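Local coordinates for protein Exo-beta-1,3-glucanase (Streptomyces sp. SirexAA-E, PDB 4PEY) that hydrolyses laminarin and laminarioligosaccharides as a secreted family 55 exo-beta-1,3-glucanase, releasing glucose and laminaribiose, at residues N541-P546 and S555-F560; H510-P515 and L525-L530; K451-Q456 and E490-G495. The protein carries 1 engineered substitution. All blocks are in the same frame, centred on the assembly; numbering follows the deposited sequence.

Contact 1 of 3, residues N541-P546 and S555-F560; sequences NDIGDP and SQVVSF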
ATOM      1  N   ASN A 541       9.207  -5.526 -23.489  1.00 13.88           N
ATOM      2  CA  ASN A 541      10.197  -6.153 -24.361  1.00 15.18           C
ATOM      3  C   ASN A 541      10.661  -5.165 -25.437  1.00 16.92           C
ATOM      4  O   ASN A 541      11.216  -4.117 -25.111  1.00 17.85           O
ATOM      5  CB  ASN A 541       9.632  -7.423 -24.997  1.00 15.08           C
ATOM      6  CG  ASN A 541       9.332  -8.508 -23.974  1.00 15.70           C
ATOM      7  OD1 ASN A 541       9.650  -8.377 -22.788  1.00 15.08           O
ATOM      8  ND2 ASN A 541       8.722  -9.589 -24.431  1.00 18.94           N
ATOM      9  N   ASP A 542      10.417  -5.490 -26.709  1.00 17.35           N
ATOM     10  CA  ASP A 542      10.729  -4.586 -27.816  1.00 18.67           C
ATOM     11  C   ASP A 542       9.453  -4.115 -28.528  1.00 19.75           C
ATOM     12  O   ASP A 542       9.479  -3.725 -29.712  1.00 20.80           O
ATOM     13  CB  ASP A 542      11.678  -5.276 -28.802  1.00 23.05           C
ATOM     14  CG  ASP A 542      11.132  -6.606 -29.320  1.00 28.75           C
ATOM     15  OD1 ASP A 542      11.692  -7.120 -30.313  1.00 33.32           O
ATOM     16  OD2 ASP A 542      10.152  -7.140 -28.747  1.00 29.42           O
ATOM     17  N   ILE A 543       8.352  -4.126 -27.775  1.00 17.64           N
ATOM     18  CA  ILE A 543       7.003  -3.860 -28.280  1.00 18.54           C
ATOM     19  C   ILE A 543       6.446  -2.551 -27.709  1.00 16.41           C
ATOM     20  O   ILE A 543       6.683  -2.229 -26.541  1.00 15.50           O
ATOM     21  CB  ILE A 543       6.051  -5.038 -27.914  1.00 19.76           C
ATOM     22  CG1 ILE A 543       6.493  -6.318 -28.620  1.00 24.02           C
ATOM     23  CG2 ILE A 543       4.587  -4.721 -28.225  1.00 21.08           C
ATOM     24  CD1 ILE A 543       5.777  -7.554 -28.128  1.00 28.49           C
ATOM     25  N   GLY A 544       5.706  -1.805 -28.526  1.00 18.28           N
ATOM     26  CA  GLY A 544       5.139  -0.539 -28.100  1.00 17.82           C
ATOM     27  C   GLY A 544       6.028   0.624 -28.494  1.00 16.44           C
ATOM     28  O   GLY A 544       7.246   0.470 -28.619  1.00 17.97           O
ATOM     29  N   ASP A 545       5.427   1.793 -28.696  1.00 15.24           N
ATOM     30  CA  ASP A 545       6.176   2.968 -29.139  1.00 15.24           C
ATOM     31  C   ASP A 545       7.137   3.460 -28.066  1.00 14.54           C
ATOM     32  O   ASP A 545       6.855   3.336 -26.876  1.00 16.31           O
ATOM     33  CB  ASP A 545       5.234   4.121 -29.504  1.00 17.20           C
ATOM     34  CG  ASP A 545       4.329   3.808 -30.675  1.00 20.73           C
ATOM     35  OD1 ASP A 545       4.608   2.853 -31.430  1.00 22.83           O
ATOM     36  OD2 ASP A 545       3.338   4.550 -30.849  1.00 24.87           O
ATOM     37  N   PRO A 546       8.261   4.060 -28.484  1.00 13.74           N
ATOM     38  CA  PRO A 546       9.055   4.811 -27.512  1.00 12.49           C
ATOM     39  C   PRO A 546       8.265   6.009 -27.015  1.00 13.05           C
ATOM     40  O   PRO A 546       7.348   6.462 -27.700  1.00 16.50           O
ATOM     41  CB  PRO A 546      10.272   5.264 -28.322  1.00 14.27           C
ATOM     42  CG  PRO A 546       9.765   5.324 -29.740  1.00 14.97           C
ATOM     43  CD  PRO A 546       8.797   4.179 -29.852  1.00 14.89           C
ATOM     44  N   SER A 555       2.936   6.165 -23.598  1.00 11.95           N
ATOM     45  CA  SER A 555       2.971   5.147 -24.648  1.00 11.45           C
ATOM     46  C   SER A 555       2.280   3.898 -24.107  1.00 13.20           C
ATOM     47  O   SER A 555       2.621   3.417 -23.028  1.00 13.10           O
ATOM     48  CB  SER A 555       4.406   4.839 -25.071  1.00 14.44           C
ATOM     49  OG  SER A 555       4.429   3.839 -26.073  1.00 15.17           O
ATOM     50  N   GLN A 556       1.320   3.376 -24.865  1.00 14.46           N
ATOM     51  CA  GLN A 556       0.408   2.347 -24.369  1.00 14.92           C
ATOM     52  C   GLN A 556       0.423   1.060 -25.179  1.00 15.77           C
ATOM     53  O   GLN A 556       0.631   1.073 -26.396  1.00 16.67           O
ATOM     54  CB  GLN A 556      -1.024   2.894 -24.353  1.00 16.25           C
ATOM     55  CG  GLN A 556      -1.194   4.140 -23.497  1.00 17.46           C
ATOM     56  CD  GLN A 556      -2.423   4.943 -23.875  1.00 19.25           C
ATOM     57  OE1 GLN A 556      -2.774   5.059 -25.057  1.00 22.50           O
ATOM     58  NE2 GLN A 556      -3.092   5.499 -22.872  1.00 20.02           N
ATOM     59  N   VAL A 557       0.173  -0.054 -24.494  1.00 14.80           N
ATOM     60  CA  VAL A 557      -0.081  -1.327 -25.157  1.00 15.24           C
ATOM     61  C   VAL A 557      -1.336  -1.918 -24.535  1.00 14.78           C
ATOM     62  O   VAL A 557      -1.381  -2.138 -23.327  1.00 15.60           O
ATOM     63  CB  VAL A 557       1.112  -2.309 -25.017  1.00 16.04           C
ATOM     64  CG1 VAL A 557       0.694  -3.720 -25.392  1.00 16.38           C
ATOM     65  CG2 VAL A 557       2.292  -1.843 -25.879  1.00 16.36           C
ATOM     66  N   VAL A 558      -2.361  -2.163 -25.342  1.00 14.65           N
ATOM     67  CA  VAL A 558      -3.627  -2.677 -24.808  1.00 14.51           C
ATOM     68  C   VAL A 558      -3.536  -4.163 -24.437  1.00 13.82           C
ATOM     69  O   VAL A 558      -4.027  -4.578 -23.373  1.00 14.02           O
ATOM     70  CB  VAL A 558      -4.792  -2.475 -25.807  1.00 16.19           C
ATOM     71  CG1 VAL A 558      -6.072  -3.102 -25.263  1.00 18.05           C
ATOM     72  CG2 VAL A 558      -4.999  -0.993 -26.087  1.00 17.56           C
ATOM     73  N   SER A 559      -2.928  -4.957 -25.319  1.00 15.57           N
ATOM     74  CA  SER A 559      -2.805  -6.402 -25.115  1.00 15.86           C
ATOM     75  C   SER A 559      -1.421  -6.915 -25.445  1.00 18.16           C
ATOM     76  O   SER A 559      -0.839  -6.538 -26.466  1.00 19.92           O
ATOM     77  CB  SER A 559      -3.812  -7.175 -25.974  1.00 19.98           C
ATOM     78  OG  SER A 559      -5.143  -6.831 -25.650  1.00 24.55           O
ATOM     79  N   PHE A 560      -0.928  -7.806 -24.589  1.00 18.45           N
ATOM     80  CA  PHE A 560       0.306  -8.544 -24.818  1.00 20.10           C
ATOM     81  C   PHE A 560       0.062 -10.011 -24.443  1.00 20.00           C
ATOM     82  O   PHE A 560      -0.592 -10.287 -23.440  1.00 20.33           O
ATOM     83  CB  PHE A 560       1.447  -7.946 -23.988  1.00 20.04           C
ATOM     84  CG  PHE A 560       2.741  -8.708 -24.079  1.00 23.24           C
ATOM     85  CD1 PHE A 560       3.708  -8.347 -25.004  1.00 24.45           C
ATOM     86  CD2 PHE A 560       2.998  -9.775 -23.224  1.00 24.30           C
ATOM     87  CE1 PHE A 560       4.900  -9.051 -25.086  1.00 25.61           C
ATOM     88  CE2 PHE A 560       4.186 -10.480 -23.304  1.00 24.96           C
ATOM     89  CZ  PHE A 560       5.139 -10.115 -24.235  1.00 25.22           C
TER
HETATM   90  O   HOH W   1       2.815   2.303 -27.726  1.00 19.19           O
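The hydroxyl of S555 and the carbonyl of D545 form the direct polar link between loop 541-546 and strand 555-557: OG gives its proton to D545 O at 2.6 Å, approaching from above the carbonyl plane. With OG anti to its own backbone nitrogen (chi1 179°), the hydroxyl extends to the loop and also takes a proton from a water, which accepts from D545 N and donates to Q556 O. Replacing S555 by an alanine removes the hydroxyl, and D545 O is then likely to lack its donor from this strand and the water one of its three partners. Farther along, V557 CG2 rests 3.8 Å from G544 CA; a CB on G544 would be tight against this methyl and, at positive phi, pressed on the preceding carbonyl oxygen. At the other end the F560 ring is met at its edge by I543 CD1, 3.5 Å from CE1, the two side chains crossing at about a right angle. The N541 amide stands almost perpendicular to the same ring (planes 89° apart), its ND2 3.6 Å from F560 CZ while donating to A514 O. The loop thus lies over the last strand, 555-560, antiparallel to strand 520-529.

Contact 2 of 3, residues H510-P515 and L525-L530; sequences HGFQAP and LLVVSL
F512 lays one ring face on L525, and this is the close-fitting part of the contact. Methyl CD2 of L525 sits 4.0 Å from the ring centroid and only 8° off the ring normal, a CH-pi contact almost over the middle of the ring, with CD2 4.1 Å from F512 CE2. With CG anti to its carbonyl carbon (chi1 -54°), F512 sends the ring across to strand 525-529. The backbone oxygen of L526 lies at the ring edge, in plane, 3.7 Å from F512 CE1, an approach consistent with a weak attraction between the ring's C-H edge and the carbonyl oxygen. A second close fit lies at G511, whose N is 3.8 Å from V527 CG1; a CB on this glycine would run into that methyl. V527 CG1 also comes within 4.3 Å of F512 CE1, approaching obliquely.

Side chains alone span the 8.4 Å between the CA atoms of F512 and L525. No hydrogen bond joins the two backbones: 510-515 bonds to Y480 of strand 480-482 and to V539 and N541 of a loop, while L525 bonds to V557 and L526 to M494. The loose part lies beyond, at 513-515 and 528-530, which do not meet across the segments. Q513, partly exposed, makes a weak hydrogen bond through OE1 to K481 NZ, and L530 touches a bound glucose. The contact joins two faces of the second of the tandem parallel beta-helix domains of family 55 enzymes.

The five residues that touch are all buried, and M494 and Y480 pack against F512 as well. The chemistry is therefore that of a hydrocarbon core, held by dispersion, and perhaps some ring-edge attraction, in place of hydrogen bonds.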
ATOM      1  N   HIS A 510      12.533  -0.612 -21.614  1.00 13.29           N
ATOM      2  CA  HIS A 510      11.120  -0.929 -21.435  1.00 13.40           C
ATOM      3  C   HIS A 510      10.700  -0.826 -19.975  1.00 12.36           C
ATOM      4  O   HIS A 510      11.538  -0.832 -19.066  1.00 13.36           O
ATOM      5  CB  HIS A 510      10.818  -2.339 -21.959  1.00 13.36           C
ATOM      6  CG  HIS A 510      11.808  -3.375 -21.516  1.00 13.64           C
ATOM      7  ND1 HIS A 510      12.440  -4.224 -22.399  1.00 14.86           N
ATOM      8  CD2 HIS A 510      12.289  -3.684 -20.286  1.00 14.68           C
ATOM      9  CE1 HIS A 510      13.255  -5.025 -21.732  1.00 15.69           C
ATOM     10  NE2 HIS A 510      13.187  -4.714 -20.449  1.00 15.31           N
ATOM     11  N   GLY A 511       9.395  -0.723 -19.749  1.00 12.86           N
ATOM     12  CA  GLY A 511       8.861  -0.794 -18.400  1.00 13.10           C
ATOM     13  C   GLY A 511       8.672  -2.239 -17.958  1.00 11.90           C
ATOM     14  O   GLY A 511       8.786  -2.555 -16.771  1.00 12.50           O
ATOM     15  N   PHE A 512       8.399  -3.115 -18.925  1.00 12.34           N
ATOM     16  CA  PHE A 512       7.986  -4.491 -18.665  1.00 11.91           C
ATOM     17  C   PHE A 512       8.803  -5.459 -19.506  1.00 11.43           C
ATOM     18  O   PHE A 512       9.159  -5.146 -20.641  1.00 13.99           O
ATOM     19  CB  PHE A 512       6.491  -4.644 -18.961  1.00 11.93           C
ATOM     20  CG  PHE A 512       5.650  -3.655 -18.220  1.00 11.14           C
ATOM     21  CD1 PHE A 512       5.430  -2.386 -18.734  1.00 12.74           C
ATOM     22  CD2 PHE A 512       5.130  -3.972 -16.977  1.00 12.32           C
ATOM     23  CE1 PHE A 512       4.685  -1.454 -18.028  1.00 13.23           C
ATOM     24  CE2 PHE A 512       4.383  -3.052 -16.272  1.00 13.71           C
ATOM     25  CZ  PHE A 512       4.163  -1.788 -16.793  1.00 14.21           C
ATOM     26  N   GLN A 513       9.101  -6.626 -18.944  1.00 11.11           N
ATOM     27  CA  GLN A 513       9.854  -7.658 -19.654  1.00 11.86           C
ATOM     28  C   GLN A 513       9.238  -9.007 -19.312  1.00 12.55           C
ATOM     29  O   GLN A 513       8.996  -9.297 -18.134  1.00 13.84           O
ATOM     30  CB  GLN A 513      11.349  -7.633 -19.279  1.00 13.00           C
ATOM     31  CG  GLN A 513      12.185  -8.662 -20.042  1.00 14.77           C
ATOM     32  CD  GLN A 513      13.622  -8.774 -19.546  1.00 19.13           C
ATOM     33  OE1 GLN A 513      13.939  -8.427 -18.404  1.00 21.00           O
ATOM     34  NE2 GLN A 513      14.497  -9.272 -20.407  1.00 24.04           N
ATOM     35  N   ALA A 514       8.960  -9.819 -20.332  1.00 12.78           N
ATOM     36  CA  ALA A 514       8.291 -11.102 -20.120  1.00 13.50           C
ATOM     37  C   ALA A 514       8.543 -12.038 -21.290  1.00 15.78           C
ATOM     38  O   ALA A 514       8.830 -11.585 -22.396  1.00 16.85           O
ATOM     39  CB  ALA A 514       6.778 -10.898 -19.923  1.00 15.55           C
ATOM     40  N   PRO A 515       8.444 -13.354 -21.052  1.00 15.95           N
ATOM     41  CA  PRO A 515       8.501 -14.256 -22.203  1.00 17.02           C
ATOM     42  C   PRO A 515       7.272 -14.084 -23.088  1.00 18.72           C
ATOM     43  O   PRO A 515       6.231 -13.617 -22.613  1.00 18.90           O
ATOM     44  CB  PRO A 515       8.538 -15.645 -21.561  1.00 18.86           C
ATOM     45  CG  PRO A 515       7.855 -15.460 -20.234  1.00 17.78           C
ATOM     46  CD  PRO A 515       8.279 -14.083 -19.779  1.00 16.89           C
ATOM     47  N   LEU A 525      -1.066  -1.809 -20.519  1.00 12.23           N
ATOM     48  CA  LEU A 525       0.266  -1.382 -20.089  1.00 11.66           C
ATOM     49  C   LEU A 525       0.565   0.032 -20.568  1.00 11.60           C
ATOM     50  O   LEU A 525       0.103   0.445 -21.637  1.00 13.30           O
ATOM     51  CB  LEU A 525       1.339  -2.316 -20.646  1.00 12.10           C
ATOM     52  CG  LEU A 525       1.258  -3.798 -20.289  1.00 13.35           C
ATOM     53  CD1 LEU A 525       2.402  -4.554 -20.946  1.00 15.29           C
ATOM     54  CD2 LEU A 525       1.277  -3.979 -18.781  1.00 15.47           C
ATOM     55  N   LEU A 526       1.365   0.767 -19.805  1.00 11.31           N
ATOM     56  CA  LEU A 526       1.814   2.080 -20.264  1.00 11.52           C
ATOM     57  C   LEU A 526       3.149   2.461 -19.655  1.00 10.32           C
ATOM     58  O   LEU A 526       3.489   2.031 -18.542  1.00 11.88           O
ATOM     59  CB  LEU A 526       0.738   3.127 -19.943  1.00 13.50           C
ATOM     60  CG  LEU A 526       0.366   3.297 -18.466  1.00 14.33           C
ATOM     61  CD1 LEU A 526       0.350   4.756 -17.997  1.00 16.01           C
ATOM     62  CD2 LEU A 526      -0.935   2.552 -18.159  1.00 15.35           C
ATOM     63  N   VAL A 527       3.915   3.249 -20.404  1.00 11.39           N
ATOM     64  CA  VAL A 527       5.105   3.893 -19.856  1.00 11.25           C
ATOM     65  C   VAL A 527       5.031   5.392 -20.137  1.00 11.33           C
ATOM     66  O   VAL A 527       4.412   5.832 -21.110  1.00 12.80           O
ATOM     67  CB  VAL A 527       6.423   3.292 -20.417  1.00 11.70           C
ATOM     68  CG1 VAL A 527       6.533   1.813 -20.046  1.00 13.85           C
ATOM     69  CG2 VAL A 527       6.539   3.493 -21.936  1.00 13.30           C
ATOM     70  N   VAL A 528       5.638   6.182 -19.258  1.00 10.88           N
ATOM     71  CA  VAL A 528       5.534   7.634 -19.355  1.00 11.33           C
ATOM     72  C   VAL A 528       6.852   8.276 -18.957  1.00 10.72           C
ATOM     73  O   VAL A 528       7.405   7.945 -17.897  1.00 12.53           O
ATOM     74  CB  VAL A 528       4.424   8.219 -18.432  1.00 12.71           C
ATOM     75  CG1 VAL A 528       4.152   9.667 -18.805  1.00 14.88           C
ATOM     76  CG2 VAL A 528       3.133   7.393 -18.480  1.00 13.91           C
ATOM     77  N   SER A 529       7.367   9.170 -19.802  1.00 11.60           N
ATOM     78  CA  SER A 529       8.481  10.026 -19.412  1.00 11.71           C
ATOM     79  C   SER A 529       7.940  11.302 -18.801  1.00 11.60           C
ATOM     80  O   SER A 529       7.127  11.986 -19.418  1.00 13.30           O
ATOM     81  CB  SER A 529       9.368  10.373 -20.614  1.00 13.52           C
ATOM     82  OG  SER A 529      10.285  11.408 -20.288  1.00 14.26           O
ATOM     83  N   LEU A 530       8.404  11.635 -17.601  1.00 11.56           N
ATOM     84  CA  LEU A 530       7.934  12.841 -16.936  1.00 12.24           C
ATOM     85  C   LEU A 530       8.757  14.044 -17.413  1.00 13.29           C
ATOM     86  O   LEU A 530       9.921  14.226 -17.031  1.00 15.65           O
ATOM     87  CB  LEU A 530       8.000  12.670 -15.408  1.00 13.78           C
ATOM     88  CG  LEU A 530       7.314  11.394 -14.882  1.00 13.84           C
ATOM     89  CD1 LEU A 530       7.476  11.254 -13.377  1.00 17.82           C
ATOM     90  CD2 LEU A 530       5.833  11.356 -15.287  1.00 15.00           C
TER

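Contact 3 of 3, residues K451-Q456 and E490-G495; sequences KTIFYQ and EGWGMG
T452 is bonded to strand 490-492 at both backbone polar atoms: its N donates to E490 O at 3.0 Å, in the carbonyl plane, and its O accepts from W492 N at 2.9 Å. F454 N then bonds to W492 O, nearly along the C=O axis (174°). Where the chains turn a corner at I453 and G493 the bonding shifts but does not stop: Y455 N finds G493 O at 3.0 Å, and G495 N reaches Y455 O from above its carbonyl plane. Such pairing is as expected for successive coils of the parallel beta-helix of family 55 enzymes. CA-H...O contacts supplement it, among them F454 CA to G493 O. Between the strands the side chains meet through carbon: I453 CG1 is 3.7 Å from W492 CE3, and the bend at chi3 of M494 (72°) brings CE to Y455 CB, also at 3.7 Å. W492 additionally stacks on H523. The polar side-chain ends find partners outside the two strands: T452 OG1 with Y480 OH, E490 OE2 with H523, Q456 OE1 and NE2 with substrate-binding Q130 and E436. Backbone bonds thus hold the strands together, while the Q456 amide, near a bound glucose, probably helps position the E436 carboxylate.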
ATOM      1  N   LYS A 451      -0.669 -13.188 -10.542  1.00 11.00           N
ATOM      2  CA  LYS A 451      -1.614 -12.202 -11.043  1.00 12.42           C
ATOM      3  C   LYS A 451      -1.372 -10.871 -10.354  1.00 12.63           C
ATOM      4  O   LYS A 451      -1.223 -10.833  -9.128  1.00 12.64           O
ATOM      5  CB  LYS A 451      -3.056 -12.655 -10.803  1.00 13.79           C
ATOM      6  CG  LYS A 451      -3.486 -13.820 -11.671  1.00 15.82           C
ATOM      7  CD  LYS A 451      -4.924 -14.210 -11.377  1.00 18.26           C
ATOM      8  CE  LYS A 451      -5.293 -15.472 -12.139  1.00 23.96           C
ATOM      9  NZ  LYS A 451      -6.652 -15.982 -11.809  1.00 27.87           N
ATOM     10  N   THR A 452      -1.328  -9.793 -11.137  1.00 11.84           N
ATOM     11  CA  THR A 452      -1.249  -8.446 -10.584  1.00 11.23           C
ATOM     12  C   THR A 452      -2.374  -7.604 -11.149  1.00 12.42           C
ATOM     13  O   THR A 452      -2.535  -7.515 -12.370  1.00 12.09           O
ATOM     14  CB  THR A 452       0.106  -7.764 -10.892  1.00 11.34           C
ATOM     15  OG1 THR A 452       1.137  -8.428 -10.158  1.00 12.28           O
ATOM     16  CG2 THR A 452       0.080  -6.282 -10.489  1.00 12.54           C
ATOM     17  N   ILE A 453      -3.155  -7.009 -10.252  1.00 10.63           N
ATOM     18  CA  ILE A 453      -4.206  -6.079 -10.626  1.00 11.23           C
ATOM     19  C   ILE A 453      -3.813  -4.724 -10.051  1.00 11.34           C
ATOM     20  O   ILE A 453      -3.794  -4.546  -8.832  1.00 11.31           O
ATOM     21  CB  ILE A 453      -5.586  -6.521 -10.113  1.00 11.25           C
ATOM     22  CG1 ILE A 453      -5.962  -7.883 -10.710  1.00 12.48           C
ATOM     23  CG2 ILE A 453      -6.652  -5.481 -10.478  1.00 12.20           C
ATOM     24  CD1 ILE A 453      -7.170  -8.512 -10.063  1.00 13.01           C
ATOM     25  N   PHE A 454      -3.470  -3.814 -10.968  1.00 11.11           N
ATOM     26  CA  PHE A 454      -2.896  -2.480 -10.739  1.00  9.37           C
ATOM     27  C   PHE A 454      -1.417  -2.493 -10.328  1.00  9.77           C
ATOM     28  O   PHE A 454      -1.039  -3.030  -9.284  1.00 10.82           O
ATOM     29  CB  PHE A 454      -3.669  -1.659  -9.699  1.00 11.15           C
ATOM     30  CG  PHE A 454      -3.116  -0.261  -9.540  1.00  9.68           C
ATOM     31  CD1 PHE A 454      -3.601   0.788 -10.315  1.00 12.16           C
ATOM     32  CD2 PHE A 454      -2.084  -0.003  -8.643  1.00 10.32           C
ATOM     33  CE1 PHE A 454      -3.077   2.072 -10.185  1.00 12.59           C
ATOM     34  CE2 PHE A 454      -1.552   1.266  -8.518  1.00 11.99           C
ATOM     35  CZ  PHE A 454      -2.052   2.309  -9.280  1.00 11.83           C
ATOM     36  N   TYR A 455      -0.596  -1.842 -11.144  1.00  9.48           N
ATOM     37  CA  TYR A 455       0.806  -1.623 -10.816  1.00 10.38           C
ATOM     38  C   TYR A 455       1.175  -0.179 -11.093  1.00 10.08           C
ATOM     39  O   TYR A 455       0.833   0.364 -12.149  1.00 11.84           O
ATOM     40  CB  TYR A 455       1.716  -2.552 -11.626  1.00 10.66           C
ATOM     41  CG  TYR A 455       3.196  -2.423 -11.318  1.00 10.30           C
ATOM     42  CD1 TYR A 455       3.669  -2.591 -10.021  1.00 11.31           C
ATOM     43  CD2 TYR A 455       4.127  -2.161 -12.330  1.00 11.15           C
ATOM     44  CE1 TYR A 455       5.020  -2.494  -9.729  1.00 11.04           C
ATOM     45  CE2 TYR A 455       5.494  -2.072 -12.052  1.00 11.61           C
ATOM     46  CZ  TYR A 455       5.935  -2.241 -10.749  1.00 11.75           C
ATOM     47  OH  TYR A 455       7.281  -2.155 -10.449  1.00 11.62           O
ATOM     48  N   GLN A 456       1.865   0.442 -10.141  1.00 10.22           N
ATOM     49  CA  GLN A 456       2.443   1.769 -10.350  1.00  9.74           C
ATOM     50  C   GLN A 456       3.919   1.735 -10.009  1.00 10.41           C
ATOM     51  O   GLN A 456       4.300   1.343  -8.898  1.00 10.86           O
ATOM     52  CB  GLN A 456       1.740   2.839  -9.505  1.00 10.92           C
ATOM     53  CG  GLN A 456       2.263   4.277  -9.779  1.00  9.73           C
ATOM     54  CD  GLN A 456       3.434   4.687  -8.894  1.00  9.94           C
ATOM     55  OE1 GLN A 456       3.393   4.528  -7.669  1.00 13.28           O
ATOM     56  NE2 GLN A 456       4.491   5.216  -9.518  1.00 10.25           N
ATOM     57  N   GLU A 490      -0.491 -13.198 -15.390  1.00 12.81           N
ATOM     58  CA  GLU A 490      -1.413 -12.224 -15.961  1.00 12.35           C
ATOM     59  C   GLU A 490      -1.415 -10.933 -15.155  1.00 12.29           C
ATOM     60  O   GLU A 490      -1.464 -10.953 -13.924  1.00 12.97           O
ATOM     61  CB  GLU A 490      -2.826 -12.818 -16.062  1.00 12.53           C
ATOM     62  CG  GLU A 490      -3.737 -12.068 -17.022  1.00 13.67           C
ATOM     63  CD  GLU A 490      -4.944 -12.885 -17.459  1.00 15.72           C
ATOM     64  OE1 GLU A 490      -5.227 -13.940 -16.840  1.00 18.93           O
ATOM     65  OE2 GLU A 490      -5.615 -12.459 -18.428  1.00 17.14           O
ATOM     66  N   GLY A 491      -1.332  -9.808 -15.860  1.00 12.07           N
ATOM     67  CA  GLY A 491      -1.358  -8.504 -15.221  1.00 12.49           C
ATOM     68  C   GLY A 491      -2.311  -7.547 -15.910  1.00 11.93           C
ATOM     69  O   GLY A 491      -2.497  -7.610 -17.130  1.00 13.29           O
ATOM     70  N   TRP A 492      -2.910  -6.660 -15.116  1.00 11.80           N
ATOM     71  CA  TRP A 492      -3.898  -5.686 -15.588  1.00 11.67           C
ATOM     72  C   TRP A 492      -3.613  -4.284 -15.046  1.00 12.01           C
ATOM     73  O   TRP A 492      -3.486  -4.117 -13.828  1.00 12.61           O
ATOM     74  CB  TRP A 492      -5.311  -6.053 -15.129  1.00 12.82           C
ATOM     75  CG  TRP A 492      -5.961  -7.312 -15.632  1.00 13.75           C
ATOM     76  CD1 TRP A 492      -6.899  -7.404 -16.629  1.00 14.38           C
ATOM     77  CD2 TRP A 492      -5.817  -8.638 -15.097  1.00 13.53           C
ATOM     78  NE1 TRP A 492      -7.321  -8.703 -16.764  1.00 15.44           N
ATOM     79  CE2 TRP A 492      -6.675  -9.483 -15.839  1.00 14.26           C
ATOM     80  CE3 TRP A 492      -5.043  -9.190 -14.073  1.00 13.70           C
ATOM     81  CZ2 TRP A 492      -6.775 -10.854 -15.591  1.00 15.61           C
ATOM     82  CZ3 TRP A 492      -5.139 -10.555 -13.827  1.00 14.87           C
ATOM     83  CH2 TRP A 492      -6.003 -11.372 -14.583  1.00 15.24           C
ATOM     84  N   GLY A 493      -3.575  -3.277 -15.924  1.00 11.79           N
ATOM     85  CA  GLY A 493      -3.560  -1.884 -15.491  1.00 12.26           C
ATOM     86  C   GLY A 493      -2.242  -1.491 -14.848  1.00 10.42           C
ATOM     87  O   GLY A 493      -2.172  -1.247 -13.635  1.00 11.64           O
ATOM     88  N   MET A 494      -1.193  -1.410 -15.662  1.00 11.01           N
ATOM     89  CA  MET A 494       0.164  -1.317 -15.129  1.00 10.93           C
ATOM     90  C   MET A 494       0.962  -0.224 -15.812  1.00 11.73           C
ATOM     91  O   MET A 494       1.020  -0.172 -17.040  1.00 12.63           O
ATOM     92  CB  MET A 494       0.883  -2.660 -15.294  1.00 13.09           C
ATOM     93  CG  MET A 494       0.053  -3.857 -14.831  1.00 12.64           C
ATOM     94  SD  MET A 494       0.835  -5.446 -15.128  1.00 15.65           S
ATOM     95  CE  MET A 494       2.102  -5.405 -13.908  1.00 14.03           C
ATOM     96  N   GLY A 495       1.600   0.626 -15.010  1.00 11.32           N
ATOM     97  CA  GLY A 495       2.367   1.744 -15.540  1.00 11.02           C
ATOM     98  C   GLY A 495       3.727   1.925 -14.899  1.00 11.54           C
ATOM     99  O   GLY A 495       3.886   1.726 -13.688  1.00 13.34           O
TER

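Overall arrangement
From the N terminus, the chain first reaches contact 3, where 490-495 returns beside 451-456 and closes a 33-residue loop that includes strands 470-471, 474-475 and 480-482. Contact 2 closes next, over the nine residues between 510-515 and 525-530, and contact 1 last, over the eight between 541-546 and 555-560. The three follow in series; none nests in or crosses another. Contacts 2 and 3 touch through L526 N and M494 O, contacts 1 and 2 through V557 O and L525 N. Contact 3 pairs successive parallel strands beside the substrate site, contact 2 ties strand 512-513 of a separate parallel sheet to strand 520-529, and contact 1 joins a loop to the C-terminal strand 555-560, away from that site.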